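Local coordinates for protein allantoicase (Saccharomyces cerevisiae, PDB 1O59) that hydrolyses allantoate to (S)-ureidoglycolate and urea, a step of allantoin breakdown that lets yeast use purines as secondary nitrogen sources, at residues 50-60 with 79-87; 223-233 with 242-250. All blocks are in the same frame, centred on the assembly; numbering follows the deposited sequence. Where two conformers were deposited one is given.

Interaction 1 (50-60 with 79-87); sequences SDEWFASAENL and WYDGWETRR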
loop_
_atom_site.group_PDB
_atom_site.type_symbol
_atom_site.label_atom_id
_atom_site.label_comp_id
_atom_site.label_asym_id
_atom_site.label_seq_id
_atom_site.Cartn_x
_atom_site.Cartn_y
_atom_site.Cartn_z
ATOM N N SER A 50 -11.172 5.629 20.448
ATOM C CA SER A 50 -11.774 6.382 21.538
ATOM C C SER A 50 -13.273 6.559 21.333
ATOM O O SER A 50 -14.047 6.560 22.273
ATOM C CB SER A 50 -11.126 7.780 21.616
ATOM O OG SER A 50 -11.241 8.486 20.391
ATOM N N ASP A 51 -13.654 6.777 20.086
ATOM C CA ASP A 51 -14.988 7.203 19.727
ATOM C C ASP A 51 -15.100 7.112 18.214
ATOM O O ASP A 51 -14.105 7.139 17.542
ATOM C CB ASP A 51 -15.242 8.642 20.140
ATOM C CG ASP A 51 -16.692 9.038 19.969
ATOM O OD1 ASP A 51 -17.530 8.554 20.759
ATOM O OD2 ASP A 51 -17.099 9.786 19.066
ATOM N N GLU A 52 -16.331 7.057 17.716
ATOM C CA GLU A 52 -16.692 6.704 16.344
ATOM C C GLU A 52 -18.108 7.253 16.081
ATOM O O GLU A 52 -18.808 6.756 15.199
ATOM C CB GLU A 52 -16.809 5.161 16.301
ATOM C CG GLU A 52 -16.010 4.491 15.243
ATOM C CD GLU A 52 -16.389 3.034 15.004
ATOM O OE1 GLU A 52 -17.423 2.522 15.475
ATOM O OE2 GLU A 52 -15.634 2.407 14.260
ATOM N N TRP A 53 -18.568 8.210 16.867
ATOM C CA TRP A 53 -19.981 8.482 16.954
ATOM C C TRP A 53 -20.649 8.696 15.589
ATOM O O TRP A 53 -21.707 8.116 15.316
ATOM C CB TRP A 53 -20.288 9.661 17.905
ATOM C CG TRP A 53 -21.738 9.953 17.897
ATOM C CD1 TRP A 53 -22.398 10.799 17.048
ATOM C CD2 TRP A 53 -22.741 9.337 18.699
ATOM N NE1 TRP A 53 -23.749 10.756 17.284
ATOM C CE2 TRP A 53 -23.990 9.867 18.295
ATOM C CE3 TRP A 53 -22.717 8.395 19.738
ATOM C CZ2 TRP A 53 -25.203 9.488 18.881
ATOM C CZ3 TRP A 53 -23.958 8.021 20.349
ATOM C CH2 TRP A 53 -25.171 8.563 19.904
ATOM N N PHE A 54 -20.057 9.525 14.743
ATOM C CA PHE A 54 -20.703 9.917 13.487
ATOM C C PHE A 54 -20.323 9.060 12.284
ATOM O O PHE A 54 -21.058 9.038 11.291
ATOM C CB PHE A 54 -20.441 11.385 13.180
ATOM C CG PHE A 54 -21.208 12.327 14.067
ATOM C CD1 PHE A 54 -22.585 12.434 13.960
ATOM C CD2 PHE A 54 -20.546 13.112 15.017
ATOM C CE1 PHE A 54 -23.305 13.315 14.785
ATOM C CE2 PHE A 54 -21.250 13.972 15.853
ATOM C CZ PHE A 54 -22.637 14.076 15.744
ATOM N N ALA A 55 -19.192 8.367 12.361
ATOM C CA ALA A 55 -18.674 7.656 11.209
ATOM C C ALA A 55 -17.517 6.785 11.649
ATOM O O ALA A 55 -16.741 7.223 12.491
ATOM C CB ALA A 55 -18.227 8.643 10.148
ATOM N N SER A 56 -17.397 5.580 11.086
ATOM C CA SER A 56 -16.490 4.554 11.618
ATOM C C SER A 56 -15.074 4.833 11.334
ATOM O O SER A 56 -14.736 5.166 10.217
ATOM C CB SER A 56 -16.723 3.178 10.994
ATOM O OG SER A 56 -18.103 2.942 10.921
ATOM N N ALA A 57 -14.253 4.544 12.336
ATOM C CA ALA A 57 -12.803 4.521 12.233
ATOM C C ALA A 57 -12.307 3.624 11.117
ATOM O O ALA A 57 -11.316 3.896 10.480
ATOM C CB ALA A 57 -12.222 4.069 13.564
ATOM N N GLU A 58 -13.019 2.551 10.869
ATOM C CA GLU A 58 -12.638 1.576 9.843
ATOM C C GLU A 58 -12.534 2.167 8.444
ATOM O O GLU A 58 -11.818 1.608 7.585
ATOM C CB GLU A 58 -13.662 0.442 9.802
ATOM C CG GLU A 58 -13.025 -0.912 9.710
ATOM C CD GLU A 58 -14.044 -2.010 9.494
ATOM O OE1 GLU A 58 -15.119 -1.983 10.203
ATOM O OE2 GLU A 58 -13.753 -2.901 8.628
ATOM N N ASN A 59 -13.258 3.263 8.211
ATOM C CA ASN A 59 -13.200 3.945 6.917
ATOM C C ASN A 59 -11.817 4.477 6.579
ATOM O O ASN A 59 -11.456 4.531 5.407
ATOM C CB ASN A 59 -14.226 5.075 6.822
ATOM C CG ASN A 59 -15.663 4.577 6.804
ATOM O OD1 ASN A 59 -16.514 5.095 7.530
ATOM N ND2 ASN A 59 -15.936 3.571 5.996
ATOM N N LEU A 60 -11.035 4.815 7.598
ATOM C CA LEU A 60 -9.720 5.464 7.407
ATOM C C LEU A 60 -8.769 4.691 6.541
ATOM O O LEU A 60 -7.948 5.307 5.863
ATOM C CB LEU A 60 -9.022 5.667 8.744
ATOM C CG LEU A 60 -9.683 6.589 9.749
ATOM C CD1 LEU A 60 -9.018 6.464 11.100
ATOM C CD2 LEU A 60 -9.607 8.018 9.282
ATOM N N TRP A 79 -24.500 9.422 6.867
ATOM C CA TRP A 79 -23.292 8.796 6.295
ATOM C C TRP A 79 -22.179 9.823 6.069
ATOM O O TRP A 79 -22.411 10.959 5.626
ATOM C CB TRP A 79 -23.604 8.076 4.974
ATOM C CG TRP A 79 -22.378 7.755 4.071
ATOM C CD1 TRP A 79 -21.936 8.464 2.945
ATOM C CD2 TRP A 79 -21.476 6.643 4.204
ATOM N NE1 TRP A 79 -20.825 7.860 2.398
ATOM C CE2 TRP A 79 -20.517 6.741 3.141
ATOM C CE3 TRP A 79 -21.366 5.575 5.121
ATOM C CZ2 TRP A 79 -19.469 5.800 2.979
ATOM C CZ3 TRP A 79 -20.327 4.657 4.968
ATOM C CH2 TRP A 79 -19.394 4.769 3.904
ATOM N N TYR A 80 -20.963 9.401 6.395
ATOM C CA TYR A 80 -19.743 10.106 6.006
ATOM C C TYR A 80 -18.690 9.041 5.758
ATOM O O TYR A 80 -18.576 8.069 6.531
ATOM C CB TYR A 80 -19.294 10.982 7.142
ATOM C CG TYR A 80 -19.351 12.473 6.946
ATOM C CD1 TYR A 80 -20.273 13.254 7.669
ATOM C CD2 TYR A 80 -18.415 13.132 6.120
ATOM C CE1 TYR A 80 -20.274 14.665 7.548
ATOM C CE2 TYR A 80 -18.421 14.522 5.978
ATOM C CZ TYR A 80 -19.346 15.287 6.696
ATOM O OH TYR A 80 -19.344 16.663 6.574
ATOM N N ASP A 81 -17.920 9.223 4.691
ATOM C CA ASP A 81 -16.930 8.245 4.293
ATOM C C ASP A 81 -15.653 8.585 5.024
ATOM O O ASP A 81 -14.744 9.253 4.496
ATOM C CB ASP A 81 -16.747 8.278 2.789
ATOM C CG ASP A 81 -15.928 7.118 2.276
ATOM O OD1 ASP A 81 -15.300 6.376 3.086
ATOM O OD2 ASP A 81 -15.866 6.882 1.053
ATOM N N GLY A 82 -15.617 8.150 6.274
ATOM C CA GLY A 82 -14.589 8.596 7.185
ATOM C C GLY A 82 -14.798 8.261 8.628
ATOM O O GLY A 82 -15.782 7.626 9.017
ATOM N N TRP A 83 -13.849 8.694 9.426
ATOM C CA TRP A 83 -13.933 8.591 10.870
ATOM C C TRP A 83 -14.349 9.950 11.405
ATOM O O TRP A 83 -13.704 10.953 11.085
ATOM C CB TRP A 83 -12.565 8.227 11.430
ATOM C CG TRP A 83 -12.495 8.168 12.918
ATOM C CD1 TRP A 83 -13.424 7.646 13.752
ATOM C CD2 TRP A 83 -11.436 8.632 13.734
ATOM N NE1 TRP A 83 -13.014 7.750 15.050
ATOM C CE2 TRP A 83 -11.781 8.347 15.074
ATOM C CE3 TRP A 83 -10.198 9.261 13.474
ATOM C CZ2 TRP A 83 -10.931 8.665 16.175
ATOM C CZ3 TRP A 83 -9.345 9.577 14.567
ATOM C CH2 TRP A 83 -9.727 9.282 15.898
ATOM N N GLU A 84 -15.436 10.003 12.160
ATOM C CA GLU A 84 -15.826 11.234 12.783
ATOM C C GLU A 84 -16.383 11.009 14.186
ATOM O O GLU A 84 -17.242 10.138 14.400
ATOM C CB GLU A 84 -16.843 12.015 11.928
ATOM C CG GLU A 84 -17.162 13.384 12.523
ATOM C CD GLU A 84 -18.341 14.074 11.884
ATOM O OE1 GLU A 84 -18.912 13.511 10.919
ATOM O OE2 GLU A 84 -18.679 15.203 12.342
ATOM N N THR A 85 -15.885 11.807 15.133
ATOM C CA THR A 85 -16.201 11.629 16.545
ATOM C C THR A 85 -17.159 12.663 17.048
ATOM O O THR A 85 -17.417 13.654 16.393
ATOM C CB THR A 85 -14.920 11.684 17.398
ATOM O OG1 THR A 85 -14.202 12.922 17.191
ATOM C CG2 THR A 85 -13.965 10.515 16.965
ATOM N N ARG A 86 -17.715 12.402 18.217
ATOM C CA ARG A 86 -18.641 13.338 18.837
ATOM C C ARG A 86 -17.925 14.645 19.165
ATOM O O ARG A 86 -16.690 14.703 19.233
ATOM C CB ARG A 86 -19.262 12.735 20.100
ATOM C CG ARG A 86 -18.252 12.166 21.100
ATOM C CD ARG A 86 -17.597 13.143 22.068
ATOM N NE ARG A 86 -16.431 12.481 22.624
ATOM C CZ ARG A 86 -15.296 12.296 21.974
ATOM N NH1 ARG A 86 -15.103 12.791 20.753
ATOM N NH2 ARG A 86 -14.336 11.610 22.556
ATOM N N ARG A 87 -18.706 15.684 19.376
ATOM C CA ARG A 87 -18.156 16.972 19.712
ATOM C C ARG A 87 -17.751 17.081 21.187
ATOM O O ARG A 87 -18.198 16.319 22.062
ATOM C CB ARG A 87 -19.188 18.063 19.455
ATOM C CG ARG A 87 -19.708 18.182 18.044
ATOM C CD ARG A 87 -20.368 19.583 17.816
ATOM N NE ARG A 87 -21.005 19.724 16.503
ATOM C CZ ARG A 87 -21.583 20.829 16.077
ATOM N NH1 ARG A 87 -21.569 21.929 16.830
ATOM N NH2 ARG A 87 -22.169 20.827 14.891
HETATM O O HOH W 1 -21.612 7.940 8.759
HETATM O O HOH W 2 -19.356 5.349 8.463
#
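A classic beta bulge in the first allantoicase repeat, F54 and A55 set against E84, joins the loop 50-60 to the short strand 83-84. E84 O takes the N-H of F54 at 2.9 Å and, weakly, that of A55, while E84 N returns a bond to A55 O at 3.1 Å. Beside the bulge the indole of W83 packs against the loop. Its NE1 donates to D51 O at 2.8 Å, the acceptor only 2° out of the ring plane, so the one polar atom of a buried ring is satisfied by backbone. A57 CB sits over the five-membered ring, 4.1 Å from its centroid in a CH-pi contact, and L60 CD2 packs on W83 CB; small and branched aliphatic groups suit these places. Replacing W83 by an alanine would remove the indole, and D51 O would probably lose this donor while a gap opened beside A57 and L60. The CB of D51 points toward the other segment, and with CG anti to the backbone N (chi1 -171°) OD2 comes against T85 and R86. This OD2 accepts from R86 N at 2.8 Å and, from the opposite face of the carboxylate, from W53 N, the latter closing an Asx turn. The R86 guanidinium stacks nearly parallel on that carboxylate; the salt bridge is long and rests on charge alone, since OD2 lies well out of the guanidinium plane, and R86 NH1 also bridges D94. Water 1 links F54 O to Y80 N. W83 rests on V96 of strand 94-99 and on L179 and M181 of strand 176-182, while strand 83-84 itself pairs with strand 186-196.

Interaction 2 (223-233 with 242-250); sequences SDQHFGSVDNL and MSDGWETKR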
loop_
_atom_site.group_PDB
_atom_site.type_symbol
_atom_site.label_atom_id
_atom_site.label_comp_id
_atom_site.label_asym_id
_atom_site.label_seq_id
_atom_site.Cartn_x
_atom_site.Cartn_y
_atom_site.Cartn_z
ATOM N N SER A 223 3.553 1.756 -16.827
ATOM C CA SER A 223 3.125 2.459 -18.015
ATOM C C SER A 223 1.854 3.316 -17.741
ATOM O O SER A 223 1.820 4.486 -18.043
ATOM C CB SER A 223 2.884 1.433 -19.122
ATOM O OG SER A 223 2.041 0.386 -18.670
ATOM N N ASP A 224 0.861 2.732 -17.092
ATOM C CA ASP A 224 -0.491 3.271 -16.991
ATOM C C ASP A 224 -1.139 2.508 -15.832
ATOM O O ASP A 224 -0.783 1.363 -15.576
ATOM C CB ASP A 224 -1.225 2.988 -18.330
ATOM C CG ASP A 224 -2.722 3.447 -18.356
ATOM O OD1 ASP A 224 -2.915 4.694 -18.404
ATOM O OD2 ASP A 224 -3.735 2.654 -18.393
ATOM N N GLN A 225 -2.051 3.166 -15.119
ATOM C CA GLN A 225 -2.934 2.551 -14.122
ATOM C C GLN A 225 -4.271 3.163 -14.381
ATOM O O GLN A 225 -4.493 4.284 -14.011
ATOM C CB GLN A 225 -2.573 2.984 -12.698
ATOM C CG GLN A 225 -1.330 2.428 -12.113
ATOM C CD GLN A 225 -1.099 2.881 -10.679
ATOM O OE1 GLN A 225 -0.594 2.103 -9.879
ATOM N NE2 GLN A 225 -1.437 4.139 -10.364
ATOM N N HIS A 226 -5.188 2.494 -15.035
ATOM C CA HIS A 226 -6.470 3.145 -15.267
ATOM C C HIS A 226 -7.363 2.829 -14.085
ATOM O O HIS A 226 -7.828 3.735 -13.411
ATOM C CB HIS A 226 -7.070 2.664 -16.571
ATOM C CG HIS A 226 -8.436 3.189 -16.831
ATOM N ND1 HIS A 226 -9.521 2.358 -17.047
ATOM C CD2 HIS A 226 -8.903 4.460 -16.886
ATOM C CE1 HIS A 226 -10.598 3.102 -17.233
ATOM N NE2 HIS A 226 -10.253 4.378 -17.132
ATOM N N PHE A 227 -7.554 1.533 -13.824
ATOM C CA PHE A 227 -8.381 1.067 -12.740
ATOM C C PHE A 227 -7.538 0.143 -11.857
ATOM O O PHE A 227 -6.704 -0.622 -12.334
ATOM C CB PHE A 227 -9.544 0.299 -13.359
ATOM C CG PHE A 227 -10.731 0.099 -12.448
ATOM C CD1 PHE A 227 -11.243 -1.182 -12.221
ATOM C CD2 PHE A 227 -11.370 1.186 -11.860
ATOM C CE1 PHE A 227 -12.355 -1.371 -11.414
ATOM C CE2 PHE A 227 -12.475 0.998 -11.039
ATOM C CZ PHE A 227 -12.968 -0.285 -10.818
ATOM N N GLY A 228 -7.698 0.254 -10.544
ATOM C CA GLY A 228 -6.706 -0.310 -9.593
ATOM C C GLY A 228 -5.323 0.353 -9.691
ATOM O O GLY A 228 -5.192 1.499 -10.129
ATOM N N SER A 229 -4.294 -0.365 -9.278
ATOM C CA SER A 229 -2.952 0.173 -9.234
ATOM C C SER A 229 -1.976 -0.955 -9.201
ATOM O O SER A 229 -2.322 -2.097 -8.833
ATOM C CB SER A 229 -2.752 1.044 -8.000
ATOM O OG SER A 229 -3.170 0.378 -6.820
ATOM N N VAL A 230 -0.745 -0.645 -9.594
ATOM C CA VAL A 230 0.276 -1.679 -9.711
ATOM C C VAL A 230 0.596 -2.316 -8.357
ATOM O O VAL A 230 0.979 -3.477 -8.296
ATOM C CB VAL A 230 1.594 -1.173 -10.406
ATOM C CG1 VAL A 230 1.413 -1.122 -11.909
ATOM C CG2 VAL A 230 2.080 0.196 -9.839
ATOM N N ASP A 231 0.453 -1.562 -7.278
ATOM C CA ASP A 231 0.716 -2.123 -5.957
ATOM C C ASP A 231 -0.248 -3.234 -5.579
ATOM O O ASP A 231 0.066 -4.055 -4.725
ATOM C CB ASP A 231 0.779 -1.041 -4.873
ATOM C CG ASP A 231 -0.478 -0.277 -4.745
ATOM O OD1 ASP A 231 -0.849 0.380 -5.751
ATOM O OD2 ASP A 231 -1.142 -0.245 -3.670
ATOM N N ASN A 232 -1.383 -3.305 -6.262
ATOM C CA ASN A 232 -2.315 -4.370 -6.027
ATOM C C ASN A 232 -1.776 -5.714 -6.490
ATOM O O ASN A 232 -2.303 -6.748 -6.095
ATOM C CB ASN A 232 -3.659 -4.092 -6.715
ATOM C CG ASN A 232 -4.445 -2.965 -6.049
ATOM O OD1 ASN A 232 -4.154 -2.602 -4.894
ATOM N ND2 ASN A 232 -5.448 -2.407 -6.765
ATOM N N LEU A 233 -0.749 -5.712 -7.333
ATOM C CA LEU A 233 -0.186 -6.966 -7.872
ATOM C C LEU A 233 0.452 -7.881 -6.821
ATOM O O LEU A 233 0.636 -9.061 -7.060
ATOM C CB LEU A 233 0.888 -6.650 -8.899
ATOM C CG LEU A 233 0.382 -6.084 -10.236
ATOM C CD1 LEU A 233 1.583 -5.603 -11.036
ATOM C CD2 LEU A 233 -0.452 -7.118 -11.037
HETATM N N MSE A 242 -12.584 -6.720 -9.900
HETATM C CA MSE A 242 -11.579 -6.030 -10.736
HETATM C C MSE A 242 -10.924 -4.816 -10.081
HETATM O O MSE A 242 -9.825 -4.378 -10.452
HETATM C CB MSE A 242 -12.205 -5.577 -12.052
HETATM C CG MSE A 242 -12.500 -6.735 -12.997
HETATM SE SE MSE A 242 -13.183 -6.244 -14.750
HETATM C CE MSE A 242 -14.797 -5.454 -14.340
ATOM N N SER A 243 -11.593 -4.252 -9.098
ATOM C CA SER A 243 -11.113 -3.011 -8.547
ATOM C C SER A 243 -9.855 -3.199 -7.707
ATOM O O SER A 243 -9.193 -2.218 -7.395
ATOM C CB SER A 243 -12.201 -2.366 -7.728
ATOM O OG SER A 243 -12.326 -3.098 -6.545
ATOM N N ASP A 244 -9.508 -4.431 -7.355
ATOM C CA ASP A 244 -8.317 -4.656 -6.532
ATOM C C ASP A 244 -7.158 -5.346 -7.232
ATOM O O ASP A 244 -6.330 -5.973 -6.614
ATOM C CB ASP A 244 -8.660 -5.355 -5.215
ATOM C CG ASP A 244 -9.449 -6.646 -5.396
ATOM O OD1 ASP A 244 -9.052 -7.470 -6.227
ATOM O OD2 ASP A 244 -10.480 -6.914 -4.713
ATOM N N GLY A 245 -7.085 -5.186 -8.537
ATOM C CA GLY A 245 -5.912 -5.557 -9.291
ATOM C C GLY A 245 -5.324 -4.340 -9.973
ATOM O O GLY A 245 -5.469 -3.219 -9.497
ATOM N N TRP A 246 -4.643 -4.597 -11.085
ATOM C CA TRP A 246 -4.014 -3.592 -11.907
ATOM C C TRP A 246 -4.627 -3.713 -13.279
ATOM O O TRP A 246 -4.672 -4.783 -13.858
ATOM C CB TRP A 246 -2.519 -3.845 -11.982
ATOM C CG TRP A 246 -1.809 -2.953 -12.960
ATOM C CD1 TRP A 246 -1.891 -1.588 -13.061
ATOM C CD2 TRP A 246 -0.935 -3.372 -13.997
ATOM N NE1 TRP A 246 -1.099 -1.139 -14.089
ATOM C CE2 TRP A 246 -0.515 -2.214 -14.692
ATOM C CE3 TRP A 246 -0.471 -4.618 -14.426
ATOM C CZ2 TRP A 246 0.360 -2.264 -15.750
ATOM C CZ3 TRP A 246 0.405 -4.667 -15.474
ATOM C CH2 TRP A 246 0.822 -3.503 -16.121
ATOM N N GLU A 247 -5.154 -2.610 -13.773
ATOM C CA GLU A 247 -5.810 -2.608 -15.057
ATOM C C GLU A 247 -5.480 -1.339 -15.809
ATOM O O GLU A 247 -5.419 -0.238 -15.231
ATOM C CB GLU A 247 -7.313 -2.701 -14.894
ATOM C CG GLU A 247 -8.019 -3.020 -16.199
ATOM C CD GLU A 247 -9.205 -2.112 -16.484
ATOM O OE1 GLU A 247 -9.019 -0.872 -16.693
ATOM O OE2 GLU A 247 -10.327 -2.660 -16.482
ATOM N N THR A 248 -5.270 -1.511 -17.105
ATOM C CA THR A 248 -4.952 -0.412 -17.984
ATOM C C THR A 248 -6.054 -0.223 -19.001
ATOM O O THR A 248 -6.894 -1.078 -19.176
ATOM C CB THR A 248 -3.607 -0.666 -18.661
ATOM O OG1 THR A 248 -3.694 -1.849 -19.470
ATOM C CG2 THR A 248 -2.535 -0.968 -17.607
ATOM N N LYS A 249 -6.021 0.933 -19.642
ATOM C CA LYS A 249 -6.980 1.333 -20.645
ATOM C C LYS A 249 -6.913 0.462 -21.884
ATOM O O LYS A 249 -5.869 -0.136 -22.190
ATOM C CB LYS A 249 -6.699 2.780 -21.073
ATOM C CG LYS A 249 -7.155 3.820 -20.063
ATOM C CD LYS A 249 -6.236 5.099 -20.015
ATOM C CE LYS A 249 -5.816 5.484 -18.510
ATOM N NZ LYS A 249 -4.857 6.679 -18.395
ATOM N N ARG A 250 -8.040 0.414 -22.602
ATOM C CA ARG A 250 -8.064 -0.135 -23.949
ATOM C C ARG A 250 -7.213 0.789 -24.860
ATOM O O ARG A 250 -7.541 1.957 -25.050
ATOM C CB ARG A 250 -9.504 -0.258 -24.430
ATOM C CG ARG A 250 -9.738 -1.347 -25.445
ATOM C CD ARG A 250 -11.151 -1.341 -25.987
ATOM N NE ARG A 250 -12.112 -1.830 -24.997
ATOM C CZ ARG A 250 -12.996 -2.817 -25.189
ATOM N NH1 ARG A 250 -13.106 -3.459 -26.352
ATOM N NH2 ARG A 250 -13.808 -3.156 -24.195
HETATM O O HOH W 3 -10.026 0.487 -8.475
#
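D224 meets the segment 242-250 through both its backbone and its carboxylate. D224 O accepts from W246 NE1 at 2.9 Å, in the carbonyl plane and close to the plane of the indole. D224 OD2 accepts from K249 N, whereas OD1 offers its syn lone pair to K249 NZ at 2.8 Å, a salt bridge that an aspartate can make while still holding the backbone. Q225 uses OE1 within its own segment, accepting from V230 N. Next comes H226, whose ring lies nearly coplanar with the carboxylate of E247; ND1 donates to E247 OE1 at 3.3 Å, and K249 CG packs over a face of the imidazole. The antiparallel pairing of this second allantoicase repeat follows, F227 with E247 hydrogen-bonded and G228 with W246 non-hydrogen-bonded. The backbone nitrogens of H226 and F227 both bond to E247 O, and E247 N answers weakly to F227 O. G228, at positive phi, brings its CA to 3.2 Å from G245 O, a place with no room for a side chain; water 3 bridges G228 N and S243 O. S229 N donates to G245 O. V230, with CG1 anti to the carbonyl carbon (chi1 -79°), sets that methyl 3.4 Å from the centroid of the W246 five-membered ring, and T248 CG2 covers the opposite face. N232 ND2 is the second donor to G245 O, at 2.9 Å; N232 OD1 is held by K41. L233 completes the apolar packing on W246 CB. W246 touches A260 of strand 258-263 and L339 and I341 of strand 336-342, and strand 246-247 also pairs with strand 346-354.

How the interactions relate
From the N terminus, the chain leaves strand 45-49 and enters loop 50-60, and interaction 1 closes the excursion when strand 83-84 returns beside it. After the rest of the first repeat, strand 218-222 leads into 223-233, and interaction 2 closes a shorter loop at strand 246-247. The two follow in series, neither nesting nor crossing. Their centres are 29 Å apart and their nearest atoms about 13 Å apart, so they do not touch. Each ties the sheet of strand 45-49 or 218-222 to the sheet that holds strand 83-84 or 246-247. D51 with W83 and D224 with W246 recur in equivalent roles, consistent with the two allantoicase repeats being related.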